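Local coordinates for succinate dehydrogenase subunit A (Mycolicibacterium smegmatis MC2 51, PDB 6LUM), which carries the FAD of succinate dehydrogenase and probably oxidises succinate to fumarate, handing the electrons on to the iron-sulfur subunit, at residues E185-D190 with K499-D504; T220-G225 with A508-F513; S444-E449 with R491-D496. All coordinates share one frame; numbering follows the deposited sequence.

Contact 1: residues E185-D190 with K499-D504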
loop_
_atom_site.group_PDB
_atom_site.type_symbol
_atom_site.label_atom_id
_atom_site.label_comp_id
_atom_site.label_asym_id
_atom_site.label_seq_id
_atom_site.Cartn_x
_atom_site.Cartn_y
_atom_site.Cartn_z
ATOM N N GLU D 185 -25.855 -25.361 -7.061
ATOM C CA GLU D 185 -25.905 -24.240 -6.136
ATOM C C GLU D 185 -27.185 -24.298 -5.327
ATOM O O GLU D 185 -28.277 -24.191 -5.883
ATOM C CB GLU D 185 -25.828 -22.930 -6.898
ATOM C CG GLU D 185 -25.670 -21.732 -6.015
ATOM C CD GLU D 185 -25.729 -20.438 -6.784
ATOM O OE1 GLU D 185 -26.339 -20.423 -7.868
ATOM O OE2 GLU D 185 -25.167 -19.433 -6.310
ATOM N N LEU D 186 -27.060 -24.458 -4.011
ATOM C CA LEU D 186 -28.245 -24.575 -3.173
ATOM C C LEU D 186 -29.082 -23.312 -3.220
ATOM O O LEU D 186 -30.310 -23.379 -3.207
ATOM C CB LEU D 186 -27.851 -24.877 -1.731
ATOM C CG LEU D 186 -28.971 -24.827 -0.695
ATOM C CD1 LEU D 186 -29.743 -26.103 -0.689
ATOM C CD2 LEU D 186 -28.427 -24.537 0.671
ATOM N N ALA D 187 -28.433 -22.152 -3.301
ATOM C CA ALA D 187 -29.121 -20.885 -3.090
ATOM C C ALA D 187 -30.016 -20.498 -4.253
ATOM O O ALA D 187 -30.988 -19.767 -4.059
ATOM C CB ALA D 187 -28.103 -19.781 -2.844
ATOM N N THR D 188 -29.700 -20.942 -5.464
ATOM C CA THR D 188 -30.454 -20.560 -6.644
ATOM C C THR D 188 -31.056 -21.722 -7.402
ATOM O O THR D 188 -31.947 -21.494 -8.220
ATOM C CB THR D 188 -29.572 -19.771 -7.617
ATOM O OG1 THR D 188 -28.537 -20.621 -8.103
ATOM C CG2 THR D 188 -28.947 -18.595 -6.930
ATOM N N GLY D 189 -30.614 -22.945 -7.160
ATOM C CA GLY D 189 -31.117 -24.078 -7.898
ATOM C C GLY D 189 -30.440 -24.309 -9.222
ATOM O O GLY D 189 -30.906 -25.147 -9.999
ATOM N N ASP D 190 -29.360 -23.600 -9.503
ATOM C CA ASP D 190 -28.674 -23.692 -10.777
ATOM C C ASP D 190 -27.654 -24.813 -10.752
ATOM O O ASP D 190 -27.106 -25.152 -9.706
ATOM C CB ASP D 190 -27.968 -22.379 -11.105
ATOM C CG ASP D 190 -28.927 -21.281 -11.515
ATOM O OD1 ASP D 190 -30.143 -21.539 -11.604
ATOM O OD2 ASP D 190 -28.461 -20.150 -11.753
ATOM N N LYS D 499 -37.365 -23.986 -6.022
ATOM C CA LYS D 499 -36.040 -23.891 -6.614
ATOM C C LYS D 499 -35.042 -23.085 -5.804
ATOM O O LYS D 499 -33.846 -23.195 -6.077
ATOM C CB LYS D 499 -36.137 -23.286 -8.019
ATOM C CG LYS D 499 -34.971 -23.621 -8.922
ATOM C CD LYS D 499 -35.370 -23.611 -10.376
ATOM C CE LYS D 499 -36.449 -24.633 -10.641
ATOM N NZ LYS D 499 -36.096 -25.941 -10.044
ATOM N N ARG D 500 -35.462 -22.309 -4.811
ATOM C CA ARG D 500 -34.541 -21.356 -4.208
ATOM C C ARG D 500 -33.629 -22.018 -3.186
ATOM O O ARG D 500 -32.413 -22.039 -3.365
ATOM C CB ARG D 500 -35.314 -20.198 -3.589
ATOM C CG ARG D 500 -35.763 -19.165 -4.612
ATOM C CD ARG D 500 -34.587 -18.486 -5.276
ATOM N NE ARG D 500 -33.671 -17.924 -4.294
ATOM C CZ ARG D 500 -32.695 -17.074 -4.585
ATOM N NH1 ARG D 500 -32.507 -16.680 -5.836
ATOM N NH2 ARG D 500 -31.908 -16.614 -3.624
ATOM N N TYR D 501 -34.182 -22.562 -2.106
ATOM C CA TYR D 501 -33.392 -23.278 -1.098
ATOM C C TYR D 501 -34.088 -24.609 -0.886
ATOM O O TYR D 501 -34.940 -24.734 -0.007
ATOM C CB TYR D 501 -33.285 -22.508 0.207
ATOM C CG TYR D 501 -32.185 -21.487 0.259
ATOM C CD1 TYR D 501 -32.371 -20.223 -0.254
ATOM C CD2 TYR D 501 -30.971 -21.783 0.840
ATOM C CE1 TYR D 501 -31.379 -19.294 -0.205
ATOM C CE2 TYR D 501 -29.971 -20.858 0.891
ATOM C CZ TYR D 501 -30.181 -19.614 0.369
ATOM O OH TYR D 501 -29.181 -18.676 0.419
ATOM N N ASN D 502 -33.736 -25.602 -1.681
ATOM C CA ASN D 502 -34.470 -26.860 -1.695
ATOM C C ASN D 502 -33.649 -27.904 -0.953
ATOM O O ASN D 502 -32.823 -28.596 -1.534
ATOM C CB ASN D 502 -34.765 -27.279 -3.122
ATOM C CG ASN D 502 -35.977 -28.143 -3.221
ATOM O OD1 ASN D 502 -36.459 -28.660 -2.227
ATOM N ND2 ASN D 502 -36.484 -28.309 -4.427
ATOM N N SER D 503 -33.893 -28.020 0.350
ATOM C CA SER D 503 -33.153 -28.976 1.161
ATOM C C SER D 503 -33.738 -30.376 1.085
ATOM O O SER D 503 -33.017 -31.350 1.302
ATOM C CB SER D 503 -33.123 -28.515 2.611
ATOM O OG SER D 503 -32.452 -27.279 2.739
ATOM N N ASP D 504 -35.029 -30.502 0.775
ATOM C CA ASP D 504 -35.647 -31.819 0.671
ATOM C C ASP D 504 -35.110 -32.590 -0.525
ATOM O O ASP D 504 -34.840 -33.797 -0.434
ATOM C CB ASP D 504 -37.157 -31.667 0.571
ATOM C CG ASP D 504 -37.892 -32.925 0.950
ATOM O OD1 ASP D 504 -39.128 -32.856 1.131
ATOM O OD2 ASP D 504 -37.235 -33.984 1.063
#
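Two first torsions bring Leu186 and Tyr501 together. In Leu186, CG is swung opposite the backbone N (chi1 171°), which sends the isobutyl group toward the tyrosine; in Tyr501, CG lies opposite the carbonyl carbon (chi1 -85°), and the ring is laid over the turn at Ala187. The two side chains meet at about a right angle, with Leu186 CD2 3.8 Å from Tyr501 CD2. Ala187 takes one face of the ring: its CA stands 4.0 Å from the ring centroid in a CH-pi contact, while its CB reaches the phenol end, 3.6 Å from Tyr501 OH.

One residue earlier, Arg500 folds back until one face of its guanidinium meets Ala187 O, 3.2 Å from Arg500 CZ. The oxygen sits above the plane, so the N-H groups, which lie in the plane, do not aim at it. At the far end, Gly189 CA offers a C-H to Lys499 O at 3.4 Å.

Residues 185-190 form the hairpin turn between strands 175-185 and 191-195, closed by a backbone hydrogen bond from Glu185 N to Asp190 O, 2.9 Å. The polar ends of Tyr501 and Arg500 meet Glu126 of subunit B, through a weak hydrogen bond with Tyr501 OH and a long, weak ion pair with Arg500. With no hydrogen bond between the two segments, their contact rests on CH-pi and apolar packing, helped by a probable electrostatic pull of the Arg500 guanidinium on Ala187 O.

Contact 2: residues T220-G225 with A508-F513. With FAD (flavin-adenine dinucleotide), chain Y.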
loop_
_atom_site.group_PDB
_atom_site.type_symbol
_atom_site.label_atom_id
_atom_site.label_comp_id
_atom_site.label_asym_id
_atom_site.label_seq_id
_atom_site.Cartn_x
_atom_site.Cartn_y
_atom_site.Cartn_z
ATOM N N THR D 220 -22.724 -37.697 4.841
ATOM C CA THR D 220 -23.385 -38.823 4.201
ATOM C C THR D 220 -22.436 -39.643 3.345
ATOM O O THR D 220 -22.647 -40.845 3.173
ATOM C CB THR D 220 -24.544 -38.325 3.347
ATOM O OG1 THR D 220 -24.032 -37.535 2.273
ATOM C CG2 THR D 220 -25.473 -37.477 4.178
ATOM N N GLY D 221 -21.401 -39.017 2.803
ATOM C CA GLY D 221 -20.404 -39.700 2.012
ATOM C C GLY D 221 -20.697 -39.492 0.552
ATOM O O GLY D 221 -21.492 -40.224 -0.035
ATOM N N ASP D 222 -20.043 -38.515 -0.056
ATOM C CA ASP D 222 -20.463 -38.087 -1.376
ATOM C C ASP D 222 -19.301 -38.113 -2.344
ATOM O O ASP D 222 -19.490 -38.396 -3.524
ATOM C CB ASP D 222 -21.059 -36.695 -1.315
ATOM C CG ASP D 222 -22.291 -36.632 -0.452
ATOM O OD1 ASP D 222 -22.940 -37.679 -0.264
ATOM O OD2 ASP D 222 -22.608 -35.537 0.053
ATOM N N GLY D 223 -18.097 -37.808 -1.875
ATOM C CA GLY D 223 -16.933 -38.094 -2.688
ATOM C C GLY D 223 -16.813 -39.575 -2.964
ATOM O O GLY D 223 -16.550 -39.991 -4.093
ATOM N N LEU D 224 -17.040 -40.391 -1.939
ATOM C CA LEU D 224 -17.015 -41.833 -2.119
ATOM C C LEU D 224 -18.114 -42.282 -3.068
ATOM O O LEU D 224 -17.874 -43.099 -3.955
ATOM C CB LEU D 224 -17.155 -42.530 -0.769
ATOM C CG LEU D 224 -16.022 -42.479 0.249
ATOM C CD1 LEU D 224 -15.999 -41.172 0.975
ATOM C CD2 LEU D 224 -16.215 -43.584 1.224
ATOM N N GLY D 225 -19.322 -41.747 -2.910
ATOM C CA GLY D 225 -20.410 -42.138 -3.790
ATOM C C GLY D 225 -20.186 -41.717 -5.228
ATOM O O GLY D 225 -20.479 -42.471 -6.155
ATOM N N ALA D 508 -32.992 -36.229 -0.332
ATOM C CA ALA D 508 -33.220 -37.439 -1.119
ATOM C C ALA D 508 -31.963 -37.850 -1.880
ATOM O O ALA D 508 -31.586 -39.038 -1.913
ATOM C CB ALA D 508 -34.376 -37.214 -2.082
ATOM N N ILE D 509 -31.294 -36.875 -2.487
ATOM C CA ILE D 509 -30.081 -37.167 -3.243
ATOM C C ILE D 509 -29.021 -37.794 -2.344
ATOM O O ILE D 509 -28.338 -38.740 -2.745
ATOM C CB ILE D 509 -29.569 -35.893 -3.930
ATOM C CG1 ILE D 509 -30.445 -35.554 -5.129
ATOM C CG2 ILE D 509 -28.161 -36.074 -4.377
ATOM C CD1 ILE D 509 -29.970 -34.364 -5.891
ATOM N N GLU D 510 -28.882 -37.300 -1.111
ATOM C CA GLU D 510 -27.901 -37.872 -0.192
ATOM C C GLU D 510 -28.306 -39.256 0.290
ATOM O O GLU D 510 -27.441 -40.092 0.570
ATOM C CB GLU D 510 -27.687 -36.962 1.011
ATOM C CG GLU D 510 -27.425 -35.508 0.691
ATOM C CD GLU D 510 -26.030 -35.237 0.190
ATOM O OE1 GLU D 510 -25.884 -34.777 -0.961
ATOM O OE2 GLU D 510 -25.074 -35.461 0.956
ATOM N N LEU D 511 -29.603 -39.514 0.423
ATOM C CA LEU D 511 -30.030 -40.868 0.747
ATOM C C LEU D 511 -29.592 -41.857 -0.324
ATOM O O LEU D 511 -29.290 -43.017 -0.020
ATOM C CB LEU D 511 -31.541 -40.906 0.931
ATOM C CG LEU D 511 -32.162 -42.271 1.155
ATOM C CD1 LEU D 511 -31.549 -42.915 2.360
ATOM C CD2 LEU D 511 -33.642 -42.135 1.319
ATOM N N GLY D 512 -29.549 -41.420 -1.581
ATOM C CA GLY D 512 -29.015 -42.295 -2.622
ATOM C C GLY D 512 -27.598 -42.763 -2.331
ATOM O O GLY D 512 -27.290 -43.964 -2.386
ATOM N N PHE D 513 -26.711 -41.815 -2.019
ATOM C CA PHE D 513 -25.338 -42.146 -1.654
ATOM C C PHE D 513 -25.285 -43.055 -0.437
ATOM O O PHE D 513 -24.473 -43.985 -0.383
ATOM C CB PHE D 513 -24.553 -40.873 -1.369
ATOM C CG PHE D 513 -24.383 -39.987 -2.554
ATOM C CD1 PHE D 513 -23.863 -40.474 -3.728
ATOM C CD2 PHE D 513 -24.731 -38.658 -2.491
ATOM C CE1 PHE D 513 -23.698 -39.652 -4.814
ATOM C CE2 PHE D 513 -24.568 -37.838 -3.576
ATOM C CZ PHE D 513 -24.053 -38.336 -4.737
HETATM P PA FAD Y . -14.394 -33.038 6.996
HETATM O O1A FAD Y . -13.744 -32.036 7.918
HETATM O O2A FAD Y . -15.010 -34.295 7.561
HETATM O O5B FAD Y . -15.518 -32.273 6.133
HETATM C C5B FAD Y . -15.631 -32.492 4.729
HETATM C C4B FAD Y . -15.748 -31.153 4.014
HETATM O O4B FAD Y . -15.937 -31.364 2.613
HETATM C C3B FAD Y . -16.934 -30.353 4.531
HETATM O O3B FAD Y . -16.468 -29.167 5.189
HETATM C C2B FAD Y . -17.803 -30.052 3.317
HETATM O O2B FAD Y . -17.978 -28.647 3.093
HETATM C C1B FAD Y . -17.093 -30.676 2.124
HETATM N N9A FAD Y . -18.002 -31.632 1.443
HETATM C C8A FAD Y . -18.353 -32.849 1.901
HETATM N N7A FAD Y . -19.199 -33.470 1.039
HETATM C C5A FAD Y . -19.401 -32.639 0.000
HETATM C C6A FAD Y . -20.184 -32.671 -1.257
HETATM N N6A FAD Y . -20.940 -33.746 -1.586
HETATM N N1A FAD Y . -20.117 -31.591 -2.067
HETATM C C2A FAD Y . -19.371 -30.516 -1.753
HETATM N N3A FAD Y . -18.637 -30.418 -0.630
HETATM C C4A FAD Y . -18.610 -31.429 0.272
HETATM N N1 FAD Y . -9.630 -37.088 14.613
HETATM C C2 FAD Y . -8.522 -36.904 15.375
HETATM O O2 FAD Y . -7.401 -37.106 14.860
HETATM N N3 FAD Y . -8.580 -36.513 16.660
HETATM C C4 FAD Y . -9.741 -36.275 17.284
HETATM O O4 FAD Y . -9.763 -35.914 18.480
HETATM C C4X FAD Y . -11.001 -36.454 16.522
HETATM N N5 FAD Y . -12.213 -36.235 17.077
HETATM C C5X FAD Y . -13.345 -36.407 16.356
HETATM C C6 FAD Y . -14.582 -36.176 16.949
HETATM C C7 FAD Y . -15.750 -36.349 16.214
HETATM C C7M FAD Y . -17.088 -36.099 16.860
HETATM C C8 FAD Y . -15.680 -36.782 14.794
HETATM C C8M FAD Y . -16.947 -36.969 14.002
HETATM C C9 FAD Y . -14.447 -37.014 14.197
HETATM C C9A FAD Y . -13.279 -36.840 14.930
HETATM N N10 FAD Y . -12.024 -37.073 14.333
HETATM C C10 FAD Y . -10.868 -36.886 15.112
HETATM C "C1'" FAD Y . -11.927 -37.500 12.935
HETATM C "C2'" FAD Y . -11.222 -36.422 12.120
HETATM O "O2'" FAD Y . -11.742 -35.136 12.480
HETATM C "C3'" FAD Y . -11.418 -36.649 10.627
HETATM O "O3'" FAD Y . -10.480 -37.628 10.166
HETATM C "C4'" FAD Y . -11.224 -35.353 9.848
HETATM O "O4'" FAD Y . -11.906 -34.288 10.520
HETATM C "C5'" FAD Y . -11.759 -35.483 8.426
HETATM O "O5'" FAD Y . -11.988 -34.184 7.883
HETATM P P FAD Y . -11.833 -33.917 6.303
HETATM O O1P FAD Y . -10.908 -32.739 6.112
HETATM O O2P FAD Y . -11.527 -35.233 5.629
HETATM O O3P FAD Y . -13.318 -33.465 5.876
#
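Glu510 OE2 is the point on which the polar half of this contact converges. It lies 2.7 Å from Thr220 OG1 and 2.6 Å from Asp222 OD2, and it also makes a salt bridge with Lys36. The glutamate chain leaves its helix with a bend at chi2 (-76°) that swings the carboxylate across to the loop, where its plane stands nearly perpendicular, at 86°, to that of Asp222. Thr220 OG1 has one hydrogen and two acceptors within reach, Glu510 OE2 and Asp222 OD1 at 2.8 Å, so either may receive it. One of the two acids probably holds a proton and donates it to the other, and the positive charge of Lys36 would further ease the crowding of negative charge.

Beside this dense knot of oxygens a ring and backbone take over, although every touching residue is buried and neither side faces solvent. The Phe513 ring has one face over Asp222 CA, the two side chains crossing at about a right angle, and Phe513 CB presses to 3.4 Å from Gly221 O. The looser end is at Gly225, whose CA lies 3.8 Å from Phe513 CD1.

Asp222 occupies the N-cap position of helix 223-229, yet its carboxylate makes no capping bond. Asp222 OD2 instead accepts a hydrogen bond from the adenine amino group of FAD, N6A, at 2.9 Å with an N-H...O angle of 133°. Glu510 and Thr220 thus form a second shell that steadies a first-shell ligand of the cofactor, in the adenine pocket of an FAD-binding domain of the succinate dehydrogenase and fumarate reductase flavoprotein family.

Contact 3: residues S444-E449 with R491-D496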
loop_
_atom_site.group_PDB
_atom_site.type_symbol
_atom_site.label_atom_id
_atom_site.label_comp_id
_atom_site.label_asym_id
_atom_site.label_seq_id
_atom_site.Cartn_x
_atom_site.Cartn_y
_atom_site.Cartn_z
ATOM N N SER D 444 -39.983 -34.446 -10.265
ATOM C CA SER D 444 -41.217 -34.343 -11.041
ATOM C C SER D 444 -41.991 -35.659 -11.038
ATOM O O SER D 444 -42.004 -36.394 -12.024
ATOM C CB SER D 444 -40.892 -33.908 -12.467
ATOM O OG SER D 444 -40.218 -32.661 -12.484
ATOM N N GLU D 445 -42.621 -35.968 -9.906
ATOM C CA GLU D 445 -43.769 -36.869 -9.777
ATOM C C GLU D 445 -44.025 -37.025 -8.288
ATOM O O GLU D 445 -43.255 -36.529 -7.463
ATOM C CB GLU D 445 -43.573 -38.241 -10.447
ATOM C CG GLU D 445 -42.707 -39.253 -9.710
ATOM C CD GLU D 445 -43.520 -40.198 -8.840
ATOM O OE1 GLU D 445 -42.935 -40.872 -7.967
ATOM O OE2 GLU D 445 -44.751 -40.266 -9.030
ATOM N N HIS D 446 -45.116 -37.712 -7.951
ATOM C CA HIS D 446 -45.543 -37.840 -6.553
ATOM C C HIS D 446 -45.728 -39.322 -6.228
ATOM O O HIS D 446 -46.806 -39.884 -6.438
ATOM C CB HIS D 446 -46.816 -37.047 -6.299
ATOM C CG HIS D 446 -47.252 -37.059 -4.868
ATOM N ND1 HIS D 446 -46.845 -36.109 -3.958
ATOM C CD2 HIS D 446 -48.054 -37.912 -4.187
ATOM C CE1 HIS D 446 -47.381 -36.372 -2.779
ATOM N NE2 HIS D 446 -48.118 -37.462 -2.891
ATOM N N GLY D 447 -44.675 -39.940 -5.699
ATOM C CA GLY D 447 -44.723 -41.318 -5.262
ATOM C C GLY D 447 -45.498 -41.466 -3.970
ATOM O O GLY D 447 -46.379 -40.668 -3.646
ATOM N N ASN D 448 -45.156 -42.507 -3.215
ATOM C CA ASN D 448 -45.885 -42.815 -1.991
ATOM C C ASN D 448 -44.976 -43.280 -0.858
ATOM O O ASN D 448 -45.442 -43.975 0.049
ATOM C CB ASN D 448 -46.967 -43.863 -2.263
ATOM C CG ASN D 448 -46.407 -45.150 -2.840
ATOM O OD1 ASN D 448 -45.199 -45.308 -2.979
ATOM N ND2 ASN D 448 -47.291 -46.080 -3.174
ATOM N N GLU D 449 -43.697 -42.920 -0.886
ATOM C CA GLU D 449 -42.760 -43.275 0.168
ATOM C C GLU D 449 -42.207 -42.010 0.805
ATOM O O GLU D 449 -42.249 -40.928 0.220
ATOM C CB GLU D 449 -41.612 -44.129 -0.369
ATOM C CG GLU D 449 -42.058 -45.358 -1.113
ATOM C CD GLU D 449 -42.439 -46.483 -0.193
ATOM O OE1 GLU D 449 -42.151 -46.382 1.015
ATOM O OE2 GLU D 449 -43.025 -47.473 -0.677
ATOM N N ARG D 491 -39.319 -44.739 -5.704
ATOM C CA ARG D 491 -40.546 -43.952 -5.714
ATOM C C ARG D 491 -40.638 -43.146 -4.418
ATOM O O ARG D 491 -41.249 -43.571 -3.441
ATOM C CB ARG D 491 -41.734 -44.870 -5.912
ATOM C CG ARG D 491 -41.783 -46.030 -4.951
ATOM C CD ARG D 491 -42.930 -46.941 -5.262
ATOM N NE ARG D 491 -43.166 -47.880 -4.177
ATOM C CZ ARG D 491 -42.608 -49.078 -4.095
ATOM N NH1 ARG D 491 -41.784 -49.488 -5.046
ATOM N NH2 ARG D 491 -42.880 -49.869 -3.068
ATOM N N ILE D 492 -40.051 -41.956 -4.419
ATOM C CA ILE D 492 -40.112 -41.089 -3.250
ATOM C C ILE D 492 -40.748 -39.771 -3.647
ATOM O O ILE D 492 -40.992 -39.515 -4.829
ATOM C CB ILE D 492 -38.723 -40.851 -2.634
ATOM C CG1 ILE D 492 -37.726 -40.471 -3.723
ATOM C CG2 ILE D 492 -38.254 -42.064 -1.855
ATOM C CD1 ILE D 492 -36.474 -39.875 -3.195
ATOM N N THR D 493 -41.004 -38.918 -2.662
ATOM C CA THR D 493 -41.648 -37.638 -2.893
ATOM C C THR D 493 -40.791 -36.525 -2.325
ATOM O O THR D 493 -40.487 -36.515 -1.130
ATOM C CB THR D 493 -43.034 -37.590 -2.249
ATOM O OG1 THR D 493 -42.913 -37.831 -0.844
ATOM C CG2 THR D 493 -43.933 -38.632 -2.851
ATOM N N VAL D 494 -40.396 -35.603 -3.183
ATOM C CA VAL D 494 -39.878 -34.316 -2.749
ATOM C C VAL D 494 -41.048 -33.348 -2.703
ATOM O O VAL D 494 -41.618 -33.004 -3.744
ATOM C CB VAL D 494 -38.781 -33.816 -3.699
ATOM C CG1 VAL D 494 -38.193 -32.540 -3.183
ATOM C CG2 VAL D 494 -37.706 -34.861 -3.840
ATOM N N HIS D 495 -41.419 -32.922 -1.503
ATOM C CA HIS D 495 -42.622 -32.125 -1.324
ATOM C C HIS D 495 -42.413 -30.647 -1.599
ATOM O O HIS D 495 -43.389 -29.895 -1.594
ATOM C CB HIS D 495 -43.156 -32.286 0.095
ATOM C CG HIS D 495 -44.123 -33.416 0.249
ATOM N ND1 HIS D 495 -44.452 -33.949 1.475
ATOM C CD2 HIS D 495 -44.834 -34.113 -0.667
ATOM C CE1 HIS D 495 -45.324 -34.926 1.308
ATOM N NE2 HIS D 495 -45.573 -35.047 0.018
ATOM N N ASP D 496 -41.180 -30.210 -1.839
ATOM C CA ASP D 496 -40.938 -28.785 -2.010
ATOM C C ASP D 496 -41.280 -28.323 -3.421
ATOM O O ASP D 496 -42.094 -27.413 -3.603
ATOM C CB ASP D 496 -39.486 -28.457 -1.674
ATOM C CG ASP D 496 -39.326 -27.070 -1.100
ATOM O OD1 ASP D 496 -40.293 -26.289 -1.165
ATOM O OD2 ASP D 496 -38.237 -26.756 -0.581
#
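Thr493 sends its two branches to different parts of the facing loop. The methyl CG2 sits squarely over the His446 ring, 4.1 Å from its centroid and 10° off the normal, a clear CH-pi contact. Its hydroxyl, placed between the backbone N and the carbonyl carbon (chi1 58°), gives a weak hydrogen bond from OG1 to Glu449 O at 3.3 Å. The same histidine meets His495 rim to rim, with His446 CE1 3.6 Å from His495 NE2 near the plane of both rings.

At the opposite end of the contact, Arg491 stretches out from CG to NE past the carboxylate of Glu449 and the amide of Asn448. Glu449 OE2 forms a salt bridge with Arg491 NH2 at 3.4 Å, the carboxylate and guanidinium planes being turned 65° apart; Asn448 OD1 comes to the guanidinium edge, in its plane.

Both segments are connectors in a helical part of the subunit: residues 444-449 join helices 433-443 and 451-465, and residues 491-496 lie between helices 472-488 and 503-527.

Beyond the first shell, Ile492 turns away from the facing loop into the helices, packing on Ile442, Val451, Ile454 and Ala508. Lys497 NZ spans the loops, hydrogen-bonded to Val494 O and weakly to Glu445 O. Long, weak ion pairs run from Arg491 to Glu487 and from Glu449 to Arg488, both on helix 472-488.

Followed from the N terminus, the chain first lays down 185-190, at the turn of a hairpin, and then 220-225, beside the FAD adenine; both await partners some 280 to 310 residues later. Contact 3 closes first, a short loop of mainly helical chain running from 444-449 to 491-496. Residues 499-504 then close contact 1 and residues 508-513 close contact 2, so these two long loops cross, and each encloses contact 3. The loop leading into helix 503-527 meets the hairpin turn, and the helix itself meets the FAD-binding part. Centres lie about 17 to 18 Å apart, and contact 3 touches its neighbours through Asp496 with Asn502 and Ile492 with Ala508.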